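Local coordinates for clostripain-related protein (Bacteroides thetaiotaomicron, PDB 6NAG) that is a secreted C11 cysteine protease of the clostripain family and probably cleaves peptide bonds in proteins outside the cell, at residues A[105-110]-A[170-175]. The protein carries 1 engineered substitution. Residues are numbered along the deposited sequence; the frame is centred on the assembly and turned at random.
With PRO (proline), chain D.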
loop_
_atom_site.group_PDB
_atom_site.type_symbol
_atom_site.label_atom_id
_atom_site.label_comp_id
_atom_site.label_asym_id
_atom_site.label_seq_id
_atom_site.Cartn_x
_atom_site.Cartn_y
_atom_site.Cartn_z
ATOM N N ARG A 105 -13.703 7.695 -3.616
ATOM C CA ARG A 105 -12.988 7.439 -4.860
ATOM C C ARG A 105 -11.849 8.429 -5.071
ATOM O O ARG A 105 -11.886 9.553 -4.571
ATOM C CB ARG A 105 -13.951 7.491 -6.049
ATOM C CG ARG A 105 -15.022 6.411 -6.031
ATOM C CD ARG A 105 -15.971 6.544 -7.213
ATOM N NE ARG A 105 -16.878 7.679 -7.067
ATOM C CZ ARG A 105 -17.094 8.593 -8.008
ATOM N NH1 ARG A 105 -16.467 8.511 -9.173
ATOM N NH2 ARG A 105 -17.938 9.591 -7.783
ATOM N N TYR A 106 -10.835 7.999 -5.815
ATOM C CA TYR A 106 -9.707 8.858 -6.153
ATOM C C TYR A 106 -9.333 8.711 -7.620
ATOM O O TYR A 106 -9.310 7.605 -8.157
ATOM C CB TYR A 106 -8.499 8.540 -5.270
ATOM C CG TYR A 106 -8.625 9.055 -3.855
ATOM C CD1 TYR A 106 -9.217 8.283 -2.865
ATOM C CD2 TYR A 106 -8.154 10.313 -3.510
ATOM C CE1 TYR A 106 -9.336 8.751 -1.573
ATOM C CE2 TYR A 106 -8.269 10.790 -2.220
ATOM C CZ TYR A 106 -8.861 10.004 -1.256
ATOM O OH TYR A 106 -8.978 10.475 0.030
ATOM N N SER A 107 -9.045 9.834 -8.266
ATOM C CA SER A 107 -8.603 9.831 -9.653
ATOM C C SER A 107 -7.353 10.682 -9.798
ATOM O O SER A 107 -7.061 11.515 -8.942
ATOM C CB SER A 107 -9.706 10.340 -10.578
ATOM O OG SER A 107 -10.792 9.433 -10.612
ATOM N N MET A 108 -6.617 10.476 -10.884
ATOM C CA MET A 108 -5.339 11.148 -11.055
ATOM C C MET A 108 -5.165 11.711 -12.461
ATOM O O MET A 108 -5.344 11.007 -13.453
ATOM C CB MET A 108 -4.197 10.181 -10.729
ATOM C CG MET A 108 -2.879 10.856 -10.411
ATOM S SD MET A 108 -1.716 9.721 -9.634
ATOM C CE MET A 108 -0.308 10.798 -9.392
ATOM N N VAL A 109 -4.821 12.992 -12.532
ATOM C CA VAL A 109 -4.519 13.641 -13.800
ATOM C C VAL A 109 -3.058 14.074 -13.810
ATOM O O VAL A 109 -2.669 14.989 -13.087
ATOM C CB VAL A 109 -5.423 14.862 -14.051
ATOM C CG1 VAL A 109 -5.039 15.544 -15.352
ATOM C CG2 VAL A 109 -6.885 14.444 -14.073
ATOM N N ILE A 110 -2.251 13.406 -14.628
ATOM C CA ILE A 110 -0.816 13.660 -14.656
ATOM C C ILE A 110 -0.408 14.464 -15.885
ATOM O O ILE A 110 -0.676 14.061 -17.017
ATOM C CB ILE A 110 -0.016 12.346 -14.628
ATOM C CG1 ILE A 110 -0.460 11.482 -13.446
ATOM C CG2 ILE A 110 1.478 12.629 -14.567
ATOM C CD1 ILE A 110 0.265 10.164 -13.353
ATOM N N LYS A 170 -6.283 2.711 -5.347
ATOM C CA LYS A 170 -6.457 2.267 -6.722
ATOM C C LYS A 170 -7.333 3.282 -7.442
ATOM O O LYS A 170 -8.525 3.397 -7.160
ATOM C CB LYS A 170 -7.077 0.871 -6.796
ATOM C CG LYS A 170 -7.221 0.361 -8.223
ATOM C CD LYS A 170 -7.672 -1.087 -8.275
ATOM C CE LYS A 170 -7.707 -1.591 -9.711
ATOM N NZ LYS A 170 -8.142 -3.010 -9.804
ATOM N N MET A 171 -6.728 4.024 -8.362
ATOM C CA MET A 171 -7.412 5.118 -9.040
ATOM C C MET A 171 -8.579 4.633 -9.893
ATOM O O MET A 171 -8.559 3.521 -10.417
ATOM C CB MET A 171 -6.424 5.898 -9.910
ATOM C CG MET A 171 -5.238 6.465 -9.149
ATOM S SD MET A 171 -5.722 7.626 -7.859
ATOM C CE MET A 171 -4.127 8.028 -7.156
ATOM N N GLU A 172 -9.602 5.471 -10.017
ATOM C CA GLU A 172 -10.695 5.198 -10.937
ATOM C C GLU A 172 -10.158 5.276 -12.358
ATOM O O GLU A 172 -10.424 4.407 -13.187
ATOM C CB GLU A 172 -11.842 6.189 -10.738
ATOM C CG GLU A 172 -13.219 5.551 -10.746
ATOM C CD GLU A 172 -14.334 6.575 -10.688
ATOM O OE1 GLU A 172 -15.300 6.450 -11.471
ATOM O OE2 GLU A 172 -14.244 7.506 -9.861
ATOM N N TYR A 173 -9.395 6.328 -12.623
ATOM C CA TYR A 173 -8.704 6.480 -13.894
ATOM C C TYR A 173 -7.407 7.251 -13.701
ATOM O O TYR A 173 -7.238 7.967 -12.715
ATOM C CB TYR A 173 -9.593 7.189 -14.924
ATOM C CG TYR A 173 -9.983 8.603 -14.546
ATOM C CD1 TYR A 173 -9.150 9.679 -14.833
ATOM C CD2 TYR A 173 -11.190 8.863 -13.911
ATOM C CE1 TYR A 173 -9.504 10.969 -14.489
ATOM C CE2 TYR A 173 -11.553 10.150 -13.569
ATOM C CZ TYR A 173 -10.705 11.198 -13.857
ATOM O OH TYR A 173 -11.065 12.480 -13.514
ATOM N N ILE A 174 -6.489 7.095 -14.647
ATOM C CA ILE A 174 -5.297 7.926 -14.692
ATOM C C ILE A 174 -5.220 8.602 -16.052
ATOM O O ILE A 174 -4.924 7.960 -17.059
ATOM C CB ILE A 174 -4.012 7.120 -14.434
ATOM C CG1 ILE A 174 -4.034 6.517 -13.029
ATOM C CG2 ILE A 174 -2.789 8.007 -14.599
ATOM C CD1 ILE A 174 -2.805 5.696 -12.698
ATOM N N LEU A 175 -5.514 9.897 -16.080
ATOM C CA LEU A 175 -5.438 10.667 -17.312
ATOM C C LEU A 175 -4.029 11.210 -17.511
ATOM O O LEU A 175 -3.598 12.124 -16.810
ATOM C CB LEU A 175 -6.456 11.812 -17.299
ATOM C CG LEU A 175 -6.344 12.869 -18.400
ATOM C CD1 LEU A 175 -6.383 12.233 -19.780
ATOM C CD2 LEU A 175 -7.447 13.903 -18.260
HETATM N N PRO D . -8.694 3.286 -3.309
HETATM C CA PRO D . -9.653 2.295 -3.804
HETATM C C PRO D . -11.025 2.909 -4.063
HETATM O O PRO D . -11.993 2.206 -4.359
HETATM C CB PRO D . -9.714 1.279 -2.666
HETATM C CG PRO D . -9.471 2.098 -1.448
HETATM C CD PRO D . -8.492 3.171 -1.854
HETATM O OXT PRO D . -11.195 4.125 -3.986
HETATM O O HOH W 1 -10.528 5.237 -6.081
#
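M108 with I174 and V109 with L175 form parallel bridges between segments 105-110 and 170-175. E172 N donates a hydrogen bond to Y106 O (2.8 Å), M108 N reaches Y173 O, L175 N returns to M108 O (2.9 Å), and I110 N closes the ladder on L175 O. On the N-terminal side of the corner at E172, a water links the segments: it accepts from Y106 N (2.8 Å) and lies within hydrogen-bonding distance of K170 O and the carboxylate of a bound proline. Beside the E172 N to Y106 O bond, R105 NH1 makes a salt bridge to the syn side of E172 OE2 (2.5 Å), the guanidinium and carboxylate planes 65° apart; the bend at chi3 (-73°) turns the guanidinium to it, while NE pairs with E10. With an alanine in place of R105, both E172 and E10 are likely to be left without their cationic mate. S107 CB sits over one face of the Y173 ring in a CH-pi contact, 3.7 Å from its centroid, and Y173 OH bonds L218 O. The connection between these neighbouring parallel strands includes helix 157-166, whose L160 and I164 pack on M108, I110, M171 and I174, a beta-alpha-beta arrangement consistent with the alpha/beta fold of clan CD peptidases; strands 11-17 and 194-199 continue the sheet on either side.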